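Local coordinates for protein paenibacillus xanthan lyase (Paenibacillus, PDB 6F2P) that probably cleaves the polysaccharide xanthan by beta-elimination, as a calcium-bearing lyase of polysaccharide lyase family 8, at residues Q636-E641 with K650-N655; Y466-M471 with G658-N663; T21-S26 with T85-S90; A31-A36 with V338-I343. All blocks are in the same frame, centred on the assembly; numbering follows the deposited sequence.

Interaction 1: Q636-E641 with K650-N655; sequences QISILE and KETQLN. With CA (calcium ion), chain B.
Ser638 and Lys650 form an antiparallel hydrogen-bonded pair, Ser638 N to Lys650 O at 2.7 Å and Lys650 N to Ser638 O at 3.0 Å, and the next pair, Ile637 with Glu651, is non-hydrogen-bonded. One step further out, Thr652 N closes on Gln636 O at 2.8 Å, just where the second strand gives way to a turn. The two runs belong to a beta hairpin of strands 637-642 and 646-651, interrupted by a classic bulge in which Leu640 and Glu641 both face Ala648. Gln636 and Glu651 lie side by side and point the same way, their amide and carboxylate planes nearly perpendicular at 84°. Their OE1 atoms converge on a calcium ion, Gln636 OE1 at 2.3 Å and Glu651 OE1 at 2.2 Å. In Glu651 the bend at chi2 (-87°) turns the carboxylate to the ion beside Gln636; CG, set by chi1, lies 3.8 Å from Ile637 CG2. Its other oxygen, OE2, turns back to accept Leu654 N nearly end-on and Gln653 N weakly, so the following turn holds the carboxylate from behind. Gln653 CG packs on Gln636 CB at 3.8 Å, on the flank of the metal-binding glutamine. Asp490, Asp491 and Glu492, from a loop of the preceding domain, complete the site. The ion thus draws together a neutral amide oxygen and several acidic oxygens; its positive charge would offset the repulsion among the carboxylates and tie the base of this hairpin to that loop.

Interaction 2: Y466-M471 with G658-N663; sequences YGVSGM and GINFWN
Asn660 ND2 is shared between Ser469 O, to which it gives a weak hydrogen bond of 3.1 Å, and the hydroxyl of Ser485, while OD1 of the same amide is hydrogen-bonded to Ser679 OG. Both ends of this buried amide are therefore engaged, which fixes its rotation. The setting is a face-to-face packing of two antiparallel beta sheets: strand 466-474 belongs to the super-sandwich domain, strand 656-661 to the C-terminal beta-sandwich domain. The strand segments run in roughly the same direction, 22° apart, and their axes approach to 7.1 Å. No backbone pairing links them; side chains meet each other and the opposite backbone. Val468 and Asn660 come from opposite directions, and Val468 CG2 rests on the amide, 3.5 Å from OD1. That methyl stands anti to the backbone N (CG1 at chi1 47°), leaving CG1 over Gly658, 4.3 Å from its CA. Two glycines make room for the close approach: Gly658 lies beneath Val468, and Gly470, without a side chain, lets Asn660 ND2 come within 3.6 Å of its CA. Trp662 follows the end of the second strand and folds its six-membered ring back toward Gly470 and Met471, with Asn660 CB over one of its faces. Its indole NE1 is hydrogen-bonded to Gln647 OE1, and the ring meets that of Trp456 at about 45°. At the far tip of the indole, CH2 lies 3.7 Å from Met471 C, and Met471 N sits at the ring edge, in its plane.

Interaction 3: T21-S26 with T85-S90; sequences TTYNLS and TTYGSS
Tyr23 and Tyr87 meet twice over: their rings form a T-shaped stack, and the Tyr23 hydroxyl also gives a weak hydrogen bond, 2.8 Å from OH to Tyr87 O. The ring planes stand at 89° with centroids 5.3 Å apart, the edge of Tyr87 turned to the face of Tyr23. Tyr87 CD2 does the touching, 3.7 Å from Tyr23 CE1. Tyr23 reaches this place because its CG sits between backbone N and carbonyl carbon (chi1 37°). Thr22 covers one face of the Tyr87 ring, its CA 4.1 Å from the centroid in a CH-pi contact, and Leu25 CD1 packs on CE2 at 3.6 Å. The second segment turns here in a type II beta turn from Thr86 to Ser89, with Gly88 at its third position, where a positive phi (102°) suits glycine; Leu25 CD2 lies 4.0 Å from Gly88 CA. In the other loop an Asx turn, with Asn24 OD1 accepting from Ser26 N, lies shortly before helix 28-46. At the surface of the helical domain, the contact thus joins the loop between helices 4-18 and 28-46 to the one between helices 68-85 and 95-111, while Tyr23 also touches Ile30 of helix 28-46 and Ile340 and Ile344 of helix 340-351.

Interaction 4: A31-A36 with V338-I343; sequences AARVNA and VSIDLI
The guanidinium of Arg33 is the flat group that takes part, and Val338 O approaches it obliquely, 3.4 Å from NE and farther from NH2 at 3.9 Å. The group arrives there by a folded chain: CG leaves anti to the backbone N (chi1 177°), then bends at chi2 (47°) and again at chi3 (67°), so that the head swings over to the carbonyl preceding helix 340-351. The bend leaves the aliphatic part of the arginine against the helix itself. Its CG meets Ile340 CG1 at 3.5 Å, the two side chains crossing at a slant, and its CB meets Ile343 CD1 at 3.9 Å. In this alpha-helical domain, an alpha/alpha toroid in lyases of the family, helix 28-46 comes near the start of the chain, and helix 340-351 is followed by strand 363-367, where the large beta sheets begin. Ser339 holds the N-cap position of the latter helix, and one turn on, Ile343 is in place beside Ile340. Ile340 extends past the arginine to Val34, its CD1 3.8 Å from Val34 CG2, and also touches Ile30 and Ile37 of helix 28-46. On other sides of helix 340-351, Asp341 makes a salt bridge to Arg305, and Leu342 packs on Ala301 of helix 292-307.

In the fold
The four contacts form two pairs in distant parts of the chain. Interactions 3 and 4 have centres 9 Å apart and share the wall of the helical domain: Tyr23 OH touches Ile340 CD1 at 3.4 Å, and Gly88 O meets Val34 CG1 at 3.5 Å. Interactions 1 and 2 have centres 14 Å apart and use neighbouring strands of one sheet, 646-651 and 656-661; Leu654 CD2 packs on Tyr466 OH at 3.6 Å. Interaction 1 holds the calcium ion, about 13 Å from Gly658 of interaction 2. Interaction 2 joins the C-terminal sandwich to the super-sandwich domain directly, interaction 1 through its ion. Centres of interactions 2 and 4 are about 48 Å apart.

Interaction 1: Q636-E641 with K650-N655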
loop_
_atom_site.group_PDB
_atom_site.type_symbol
_atom_site.label_atom_id
_atom_site.label_comp_id
_atom_site.label_asym_id
_atom_site.label_seq_id
_atom_site.Cartn_x
_atom_site.Cartn_y
_atom_site.Cartn_z
ATOM N N GLN A 636 27.080 9.695 -1.454
ATOM C CA GLN A 636 26.572 9.470 -0.112
ATOM C C GLN A 636 25.697 8.212 -0.064
ATOM O O GLN A 636 25.111 7.906 0.975
ATOM C CB GLN A 636 25.771 10.677 0.371
ATOM C CG GLN A 636 26.425 12.025 0.114
ATOM C CD GLN A 636 25.460 13.167 0.330
ATOM O OE1 GLN A 636 24.322 12.957 0.735
ATOM N NE2 GLN A 636 25.900 14.382 0.050
ATOM N N ILE A 637 25.603 7.489 -1.182
ATOM C CA ILE A 637 24.862 6.222 -1.209
ATOM C C ILE A 637 25.727 5.057 -1.687
ATOM O O ILE A 637 26.679 5.248 -2.443
ATOM C CB ILE A 637 23.588 6.296 -2.091
ATOM C CG1 ILE A 637 23.957 6.611 -3.541
ATOM C CG2 ILE A 637 22.593 7.318 -1.540
ATOM C CD1 ILE A 637 23.894 5.411 -4.461
ATOM N N SER A 638 25.390 3.849 -1.247
ATOM C CA SER A 638 26.075 2.654 -1.721
ATOM C C SER A 638 25.079 1.576 -2.090
ATOM O O SER A 638 24.271 1.152 -1.272
ATOM C CB SER A 638 27.056 2.138 -0.679
ATOM O OG SER A 638 28.070 3.100 -0.478
ATOM N N ILE A 639 25.124 1.140 -3.337
ATOM C CA ILE A 639 24.198 0.122 -3.783
ATOM C C ILE A 639 24.747 -1.218 -3.331
ATOM O O ILE A 639 25.820 -1.636 -3.760
ATOM C CB ILE A 639 23.978 0.205 -5.307
ATOM C CG1 ILE A 639 23.276 1.527 -5.644
ATOM C CG2 ILE A 639 23.154 -0.961 -5.801
ATOM C CD1 ILE A 639 23.306 1.891 -7.105
ATOM N N LEU A 640 24.020 -1.864 -2.427
ATOM C CA LEU A 640 24.472 -3.104 -1.817
ATOM C C LEU A 640 24.227 -4.267 -2.751
ATOM O O LEU A 640 25.004 -5.225 -2.781
ATOM C CB LEU A 640 23.750 -3.344 -0.488
ATOM C CG LEU A 640 23.859 -2.193 0.518
ATOM C CD1 LEU A 640 23.148 -2.529 1.813
ATOM C CD2 LEU A 640 25.311 -1.824 0.783
ATOM N N GLU A 641 23.133 -4.174 -3.502
ATOM C CA GLU A 641 22.747 -5.200 -4.460
ATOM C C GLU A 641 21.702 -4.625 -5.380
ATOM O O GLU A 641 20.898 -3.795 -4.969
ATOM C CB GLU A 641 22.159 -6.421 -3.752
ATOM C CG GLU A 641 21.752 -7.561 -4.683
ATOM C CD GLU A 641 21.365 -8.817 -3.928
ATOM O OE1 GLU A 641 20.925 -9.796 -4.570
ATOM O OE2 GLU A 641 21.500 -8.827 -2.687
ATOM N N LYS A 650 22.142 1.880 0.694
ATOM C CA LYS A 650 22.429 2.485 1.987
ATOM C C LYS A 650 22.922 3.917 1.784
ATOM O O LYS A 650 23.815 4.160 0.984
ATOM C CB LYS A 650 23.475 1.660 2.751
ATOM C CG LYS A 650 24.055 2.360 3.990
ATOM C CD LYS A 650 24.695 1.369 4.960
ATOM C CE LYS A 650 25.096 2.046 6.284
ATOM N NZ LYS A 650 25.516 1.066 7.348
ATOM N N GLU A 651 22.317 4.861 2.490
ATOM C CA GLU A 651 22.823 6.224 2.513
ATOM C C GLU A 651 23.783 6.302 3.689
ATOM O O GLU A 651 23.359 6.218 4.840
ATOM C CB GLU A 651 21.675 7.211 2.697
ATOM C CG GLU A 651 21.889 8.566 2.031
ATOM C CD GLU A 651 22.629 9.567 2.915
ATOM O OE1 GLU A 651 22.825 10.710 2.454
ATOM O OE2 GLU A 651 23.012 9.222 4.060
ATOM N N THR A 652 25.071 6.457 3.401
ATOM C CA THR A 652 26.108 6.307 4.427
ATOM C C THR A 652 26.266 7.490 5.379
ATOM O O THR A 652 26.937 7.370 6.405
ATOM C CB THR A 652 27.472 5.982 3.805
ATOM O OG1 THR A 652 27.874 7.057 2.943
ATOM C CG2 THR A 652 27.393 4.677 3.014
ATOM N N GLN A 653 25.666 8.624 5.043
ATOM C CA GLN A 653 25.659 9.761 5.951
ATOM C C GLN A 653 24.593 9.537 7.007
ATOM O O GLN A 653 24.835 9.719 8.199
ATOM C CB GLN A 653 25.333 11.053 5.202
ATOM C CG GLN A 653 26.266 11.363 4.060
ATOM C CD GLN A 653 27.413 12.255 4.480
ATOM O OE1 GLN A 653 27.479 13.423 4.083
ATOM N NE2 GLN A 653 28.331 11.711 5.284
ATOM N N LEU A 654 23.404 9.150 6.558
ATOM C CA LEU A 654 22.258 8.964 7.444
ATOM C C LEU A 654 22.313 7.621 8.169
ATOM O O LEU A 654 21.609 7.401 9.162
ATOM C CB LEU A 654 20.965 9.035 6.634
ATOM C CG LEU A 654 20.585 10.361 5.982
ATOM C CD1 LEU A 654 19.331 10.179 5.145
ATOM C CD2 LEU A 654 20.360 11.394 7.058
ATOM N N ASN A 655 23.148 6.726 7.657
ATOM C CA ASN A 655 23.115 5.328 8.064
ATOM C C ASN A 655 21.701 4.747 8.000
ATOM O O ASN A 655 21.255 4.026 8.897
ATOM C CB ASN A 655 23.763 5.152 9.437
ATOM C CG ASN A 655 25.229 5.529 9.424
ATOM O OD1 ASN A 655 26.009 4.991 8.628
ATOM N ND2 ASN A 655 25.610 6.484 10.276
HETATM CA CA CA B . 22.155 12.475 1.256
#

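Interaction 2: Y466-M471 with G658-N663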
loop_
_atom_site.group_PDB
_atom_site.type_symbol
_atom_site.label_atom_id
_atom_site.label_comp_id
_atom_site.label_asym_id
_atom_site.label_seq_id
_atom_site.Cartn_x
_atom_site.Cartn_y
_atom_site.Cartn_z
ATOM N N TYR A 466 12.208 9.117 5.486
ATOM C CA TYR A 466 12.960 8.361 4.495
ATOM C C TYR A 466 12.145 7.139 4.109
ATOM O O TYR A 466 11.449 6.554 4.937
ATOM C CB TYR A 466 14.346 7.971 5.049
ATOM C CG TYR A 466 15.044 9.131 5.723
ATOM C CD1 TYR A 466 15.193 10.346 5.067
ATOM C CD2 TYR A 466 15.523 9.026 7.030
ATOM C CE1 TYR A 466 15.815 11.425 5.682
ATOM C CE2 TYR A 466 16.154 10.103 7.658
ATOM C CZ TYR A 466 16.295 11.298 6.974
ATOM O OH TYR A 466 16.904 12.375 7.580
ATOM N N GLY A 467 12.205 6.757 2.844
ATOM C CA GLY A 467 11.356 5.684 2.383
ATOM C C GLY A 467 11.986 4.909 1.256
ATOM O O GLY A 467 12.957 5.354 0.632
ATOM N N VAL A 468 11.423 3.735 1.008
ATOM C CA VAL A 468 11.838 2.881 -0.082
ATOM C C VAL A 468 10.566 2.281 -0.675
ATOM O O VAL A 468 9.689 1.819 0.066
ATOM C CB VAL A 468 12.797 1.765 0.414
ATOM C CG1 VAL A 468 12.249 1.108 1.663
ATOM C CG2 VAL A 468 13.046 0.731 -0.675
ATOM N N SER A 469 10.447 2.315 -2.003
ATOM C CA SER A 469 9.305 1.701 -2.667
ATOM C C SER A 469 9.759 0.793 -3.775
ATOM O O SER A 469 10.873 0.924 -4.293
ATOM C CB SER A 469 8.377 2.752 -3.262
ATOM O OG SER A 469 7.791 3.562 -2.266
ATOM N N GLY A 470 8.877 -0.119 -4.159
ATOM C CA GLY A 470 9.165 -1.014 -5.250
ATOM C C GLY A 470 7.927 -1.409 -6.014
ATOM O O GLY A 470 6.806 -1.387 -5.490
ATOM N N MET A 471 8.149 -1.788 -7.268
ATOM C CA MET A 471 7.090 -2.260 -8.136
ATOM C C MET A 471 7.634 -3.347 -9.037
ATOM O O MET A 471 8.621 -3.137 -9.745
ATOM C CB MET A 471 6.591 -1.103 -8.996
ATOM C CG MET A 471 5.604 -1.494 -10.069
ATOM S SD MET A 471 5.037 -0.047 -10.983
ATOM C CE MET A 471 4.005 -0.840 -12.221
ATOM N N GLY A 658 17.709 0.936 2.787
ATOM C CA GLY A 658 16.437 0.459 2.274
ATOM C C GLY A 658 16.657 -0.816 1.479
ATOM O O GLY A 658 17.626 -0.922 0.716
ATOM N N ILE A 659 15.775 -1.796 1.661
ATOM C CA ILE A 659 15.883 -3.056 0.933
ATOM C C ILE A 659 14.535 -3.571 0.448
ATOM O O ILE A 659 13.586 -3.642 1.222
ATOM C CB ILE A 659 16.453 -4.165 1.817
ATOM C CG1 ILE A 659 17.730 -3.708 2.532
ATOM C CG2 ILE A 659 16.678 -5.427 0.985
ATOM C CD1 ILE A 659 18.281 -4.726 3.513
ATOM N N ASN A 660 14.455 -3.946 -0.828
ATOM C CA ASN A 660 13.303 -4.680 -1.329
ATOM C C ASN A 660 13.655 -6.152 -1.584
ATOM O O ASN A 660 14.595 -6.455 -2.318
ATOM C CB ASN A 660 12.750 -4.036 -2.600
ATOM C CG ASN A 660 12.102 -2.674 -2.345
ATOM O OD1 ASN A 660 11.597 -2.405 -1.252
ATOM N ND2 ASN A 660 12.106 -1.813 -3.367
ATOM N N PHE A 661 12.902 -7.055 -0.958
ATOM C CA PHE A 661 13.058 -8.493 -1.149
ATOM C C PHE A 661 11.979 -9.034 -2.090
ATOM O O PHE A 661 10.781 -8.909 -1.809
ATOM C CB PHE A 661 12.937 -9.216 0.192
ATOM C CG PHE A 661 14.094 -8.990 1.122
ATOM C CD1 PHE A 661 15.245 -9.754 1.016
ATOM C CD2 PHE A 661 14.022 -8.037 2.124
ATOM C CE1 PHE A 661 16.317 -9.562 1.884
ATOM C CE2 PHE A 661 15.084 -7.841 2.993
ATOM C CZ PHE A 661 16.230 -8.608 2.873
ATOM N N TRP A 662 12.402 -9.658 -3.186
ATOM C CA TRP A 662 11.485 -10.056 -4.258
ATOM C C TRP A 662 10.945 -11.487 -4.187
ATOM O O TRP A 662 9.972 -11.816 -4.869
ATOM C CB TRP A 662 12.142 -9.829 -5.621
ATOM C CG TRP A 662 12.366 -8.385 -5.919
ATOM C CD1 TRP A 662 13.562 -7.736 -5.980
ATOM C CD2 TRP A 662 11.361 -7.398 -6.181
ATOM N NE1 TRP A 662 13.367 -6.407 -6.267
ATOM C CE2 TRP A 662 12.023 -6.175 -6.398
ATOM C CE3 TRP A 662 9.965 -7.432 -6.263
ATOM C CZ2 TRP A 662 11.338 -4.996 -6.688
ATOM C CZ3 TRP A 662 9.287 -6.262 -6.552
ATOM C CH2 TRP A 662 9.974 -5.060 -6.756
ATOM N N ASN A 663 11.570 -12.336 -3.376
ATOM C CA ASN A 663 11.212 -13.751 -3.357
ATOM C C ASN A 663 10.721 -14.240 -2.002
ATOM O O ASN A 663 11.079 -13.690 -0.958
ATOM C CB ASN A 663 12.392 -14.607 -3.819
ATOM C CG ASN A 663 12.879 -14.232 -5.206
ATOM O OD1 ASN A 663 14.056 -13.935 -5.396
ATOM N ND2 ASN A 663 11.976 -14.249 -6.184
#

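Interaction 3: T21-S26 with T85-S90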
loop_
_atom_site.group_PDB
_atom_site.type_symbol
_atom_site.label_atom_id
_atom_site.label_comp_id
_atom_site.label_asym_id
_atom_site.label_seq_id
_atom_site.Cartn_x
_atom_site.Cartn_y
_atom_site.Cartn_z
ATOM N N THR A 21 -23.492 41.373 0.822
ATOM C CA THR A 21 -24.198 42.615 0.501
ATOM C C THR A 21 -23.239 43.731 0.112
ATOM O O THR A 21 -23.572 44.617 -0.681
ATOM C CB THR A 21 -25.047 43.091 1.693
ATOM O OG1 THR A 21 -25.984 42.070 2.049
ATOM C CG2 THR A 21 -25.813 44.356 1.342
ATOM N N THR A 22 -22.033 43.670 0.655
ATOM C CA THR A 22 -21.078 44.738 0.456
ATOM C C THR A 22 -19.666 44.200 0.624
ATOM O O THR A 22 -19.443 43.259 1.394
ATOM C CB THR A 22 -21.320 45.863 1.476
ATOM O OG1 THR A 22 -20.166 46.708 1.544
ATOM C CG2 THR A 22 -21.578 45.267 2.860
ATOM N N TYR A 23 -18.718 44.793 -0.099
ATOM C CA TYR A 23 -17.314 44.421 0.016
ATOM C C TYR A 23 -16.410 45.449 -0.665
ATOM O O TYR A 23 -16.877 46.309 -1.404
ATOM C CB TYR A 23 -17.078 43.016 -0.546
ATOM C CG TYR A 23 -17.905 42.664 -1.771
ATOM C CD1 TYR A 23 -17.592 43.187 -3.025
ATOM C CD2 TYR A 23 -18.980 41.788 -1.677
ATOM C CE1 TYR A 23 -18.329 42.855 -4.141
ATOM C CE2 TYR A 23 -19.727 41.450 -2.789
ATOM C CZ TYR A 23 -19.399 41.988 -4.020
ATOM O OH TYR A 23 -20.152 41.658 -5.129
ATOM N N ASN A 24 -15.112 45.355 -0.413
ATOM C CA ASN A 24 -14.156 46.346 -0.901
ATOM C C ASN A 24 -13.935 46.295 -2.423
ATOM O O ASN A 24 -13.164 45.478 -2.924
ATOM C CB ASN A 24 -12.834 46.180 -0.143
ATOM C CG ASN A 24 -11.778 47.190 -0.557
ATOM O OD1 ASN A 24 -12.050 48.139 -1.299
ATOM N ND2 ASN A 24 -10.556 46.992 -0.069
ATOM N N LEU A 25 -14.593 47.180 -3.161
ATOM C CA LEU A 25 -14.428 47.186 -4.612
ATOM C C LEU A 25 -13.071 47.732 -5.056
ATOM O O LEU A 25 -12.747 47.684 -6.245
ATOM C CB LEU A 25 -15.559 47.957 -5.292
ATOM C CG LEU A 25 -16.991 47.503 -4.990
ATOM C CD1 LEU A 25 -17.982 48.542 -5.469
ATOM C CD2 LEU A 25 -17.302 46.153 -5.625
ATOM N N SER A 26 -12.287 48.254 -4.115
ATOM C CA SER A 26 -10.939 48.740 -4.431
ATOM C C SER A 26 -9.924 47.602 -4.438
ATOM O O SER A 26 -8.796 47.754 -4.918
ATOM C CB SER A 26 -10.507 49.852 -3.473
ATOM O OG SER A 26 -11.208 51.048 -3.761
ATOM N N THR A 85 -27.445 40.415 -8.983
ATOM C CA THR A 85 -27.384 40.550 -7.529
ATOM C C THR A 85 -25.991 40.868 -7.004
ATOM O O THR A 85 -25.779 40.910 -5.798
ATOM C CB THR A 85 -27.852 39.266 -6.832
ATOM O OG1 THR A 85 -27.021 38.175 -7.240
ATOM C CG2 THR A 85 -29.277 38.946 -7.207
ATOM N N THR A 86 -25.039 41.077 -7.904
ATOM C CA THR A 86 -23.658 41.308 -7.495
ATOM C C THR A 86 -23.397 42.778 -7.182
ATOM O O THR A 86 -23.510 43.654 -8.051
ATOM C CB THR A 86 -22.648 40.801 -8.554
ATOM O OG1 THR A 86 -22.722 39.376 -8.641
ATOM C CG2 THR A 86 -21.224 41.195 -8.181
ATOM N N TYR A 87 -23.057 43.034 -5.927
ATOM C CA TYR A 87 -22.651 44.354 -5.497
ATOM C C TYR A 87 -21.484 44.832 -6.333
ATOM O O TYR A 87 -20.443 44.178 -6.388
ATOM C CB TYR A 87 -22.222 44.316 -4.035
ATOM C CG TYR A 87 -21.736 45.644 -3.535
ATOM C CD1 TYR A 87 -22.627 46.678 -3.291
ATOM C CD2 TYR A 87 -20.384 45.877 -3.319
ATOM C CE1 TYR A 87 -22.189 47.904 -2.834
ATOM C CE2 TYR A 87 -19.935 47.105 -2.858
ATOM C CZ TYR A 87 -20.845 48.112 -2.619
ATOM O OH TYR A 87 -20.413 49.331 -2.167
ATOM N N GLY A 88 -21.661 45.977 -6.984
ATOM C CA GLY A 88 -20.601 46.586 -7.764
ATOM C C GLY A 88 -20.784 46.357 -9.248
ATOM O O GLY A 88 -20.116 46.985 -10.073
ATOM N N SER A 89 -21.691 45.449 -9.591
ATOM C CA SER A 89 -21.943 45.127 -10.989
ATOM C C SER A 89 -22.780 46.222 -11.646
ATOM O O SER A 89 -23.775 46.685 -11.068
ATOM C CB SER A 89 -22.667 43.783 -11.102
ATOM O OG SER A 89 -22.969 43.490 -12.455
ATOM N N SER A 90 -22.400 46.623 -12.857
ATOM C CA SER A 90 -23.144 47.669 -13.557
ATOM C C SER A 90 -24.518 47.170 -13.964
ATOM O O SER A 90 -25.342 47.933 -14.453
ATOM C CB SER A 90 -22.382 48.192 -14.783
ATOM O OG SER A 90 -22.518 47.328 -15.892
#

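Interaction 4: A31-A36 with V338-I343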
loop_
_atom_site.group_PDB
_atom_site.type_symbol
_atom_site.label_atom_id
_atom_site.label_comp_id
_atom_site.label_asym_id
_atom_site.label_seq_id
_atom_site.Cartn_x
_atom_site.Cartn_y
_atom_site.Cartn_z
ATOM N N ALA A 31 -12.635 43.430 -7.949
ATOM C CA ALA A 31 -13.038 44.232 -9.109
ATOM C C ALA A 31 -13.013 43.425 -10.407
ATOM O O ALA A 31 -13.950 43.476 -11.196
ATOM C CB ALA A 31 -12.168 45.467 -9.236
ATOM N N ALA A 32 -11.937 42.677 -10.614
ATOM C CA ALA A 32 -11.795 41.837 -11.791
ATOM C C ALA A 32 -12.921 40.818 -11.873
ATOM O O ALA A 32 -13.457 40.561 -12.953
ATOM C CB ALA A 32 -10.463 41.133 -11.754
ATOM N N ARG A 33 -13.285 40.244 -10.731
ATOM C CA ARG A 33 -14.335 39.230 -10.708
ATOM C C ARG A 33 -15.702 39.842 -11.028
ATOM O O ARG A 33 -16.484 39.281 -11.796
ATOM C CB ARG A 33 -14.339 38.503 -9.359
ATOM C CG ARG A 33 -15.428 37.463 -9.190
ATOM C CD ARG A 33 -15.541 36.534 -10.392
ATOM N NE ARG A 33 -14.370 35.687 -10.545
ATOM C CZ ARG A 33 -14.149 34.912 -11.600
ATOM N NH1 ARG A 33 -15.029 34.885 -12.592
ATOM N NH2 ARG A 33 -13.049 34.173 -11.662
ATOM N N VAL A 34 -15.976 41.002 -10.442
ATOM C CA VAL A 34 -17.228 41.704 -10.679
ATOM C C VAL A 34 -17.405 42.007 -12.161
ATOM O O VAL A 34 -18.458 41.735 -12.747
ATOM C CB VAL A 34 -17.280 43.015 -9.883
ATOM C CG1 VAL A 34 -18.472 43.862 -10.317
ATOM C CG2 VAL A 34 -17.336 42.719 -8.398
ATOM N N ASN A 35 -16.365 42.562 -12.767
ATOM C CA ASN A 35 -16.378 42.783 -14.201
ATOM C C ASN A 35 -16.629 41.488 -14.981
ATOM O O ASN A 35 -17.521 41.434 -15.832
ATOM C CB ASN A 35 -15.083 43.450 -14.660
ATOM C CG ASN A 35 -14.918 43.419 -16.169
ATOM O OD1 ASN A 35 -15.640 44.095 -16.899
ATOM N ND2 ASN A 35 -13.968 42.620 -16.644
ATOM N N ALA A 36 -15.864 40.445 -14.674
ATOM C CA ALA A 36 -16.036 39.150 -15.330
ATOM C C ALA A 36 -17.475 38.652 -15.223
ATOM O O ALA A 36 -18.052 38.163 -16.203
ATOM C CB ALA A 36 -15.082 38.138 -14.745
ATOM N N VAL A 338 -11.751 31.811 -8.255
ATOM C CA VAL A 338 -12.835 31.585 -7.304
ATOM C C VAL A 338 -13.825 32.736 -7.210
ATOM O O VAL A 338 -13.641 33.799 -7.812
ATOM C CB VAL A 338 -12.283 31.343 -5.895
ATOM C CG1 VAL A 338 -11.347 30.158 -5.905
ATOM C CG2 VAL A 338 -11.578 32.588 -5.399
ATOM N N SER A 339 -14.872 32.513 -6.425
ATOM C CA SER A 339 -15.930 33.497 -6.260
ATOM C C SER A 339 -15.452 34.646 -5.391
ATOM O O SER A 339 -14.392 34.562 -4.753
ATOM C CB SER A 339 -17.145 32.852 -5.610
ATOM O OG SER A 339 -16.855 32.505 -4.265
ATOM N N ILE A 340 -16.245 35.714 -5.358
ATOM C CA ILE A 340 -15.892 36.890 -4.580
ATOM C C ILE A 340 -15.756 36.513 -3.117
ATOM O O ILE A 340 -14.793 36.900 -2.460
ATOM C CB ILE A 340 -16.922 38.018 -4.759
ATOM C CG1 ILE A 340 -16.843 38.562 -6.186
ATOM C CG2 ILE A 340 -16.676 39.137 -3.747
ATOM C CD1 ILE A 340 -17.969 39.498 -6.558
ATOM N N ASP A 341 -16.712 35.732 -2.630
ATOM C CA ASP A 341 -16.712 35.255 -1.257
ATOM C C ASP A 341 -15.360 34.674 -0.860
ATOM O O ASP A 341 -14.800 35.018 0.186
ATOM C CB ASP A 341 -17.784 34.186 -1.088
ATOM C CG ASP A 341 -18.260 34.074 0.332
ATOM O OD1 ASP A 341 -18.231 35.103 1.043
ATOM O OD2 ASP A 341 -18.658 32.963 0.738
ATOM N N LEU A 342 -14.837 33.799 -1.710
ATOM C CA LEU A 342 -13.546 33.185 -1.450
ATOM C C LEU A 342 -12.391 34.161 -1.627
ATOM O O LEU A 342 -11.386 34.051 -0.929
ATOM C CB LEU A 342 -13.352 31.952 -2.326
ATOM C CG LEU A 342 -14.222 30.788 -1.868
ATOM C CD1 LEU A 342 -14.341 29.742 -2.952
ATOM C CD2 LEU A 342 -13.631 30.204 -0.595
ATOM N N ILE A 343 -12.531 35.112 -2.552
ATOM C CA ILE A 343 -11.517 36.145 -2.730
ATOM C C ILE A 343 -11.378 36.914 -1.429
ATOM O O ILE A 343 -10.270 37.188 -0.953
ATOM C CB ILE A 343 -11.909 37.129 -3.823
ATOM C CG1 ILE A 343 -11.935 36.423 -5.177
ATOM C CG2 ILE A 343 -10.948 38.305 -3.845
ATOM C CD1 ILE A 343 -12.272 37.319 -6.313
#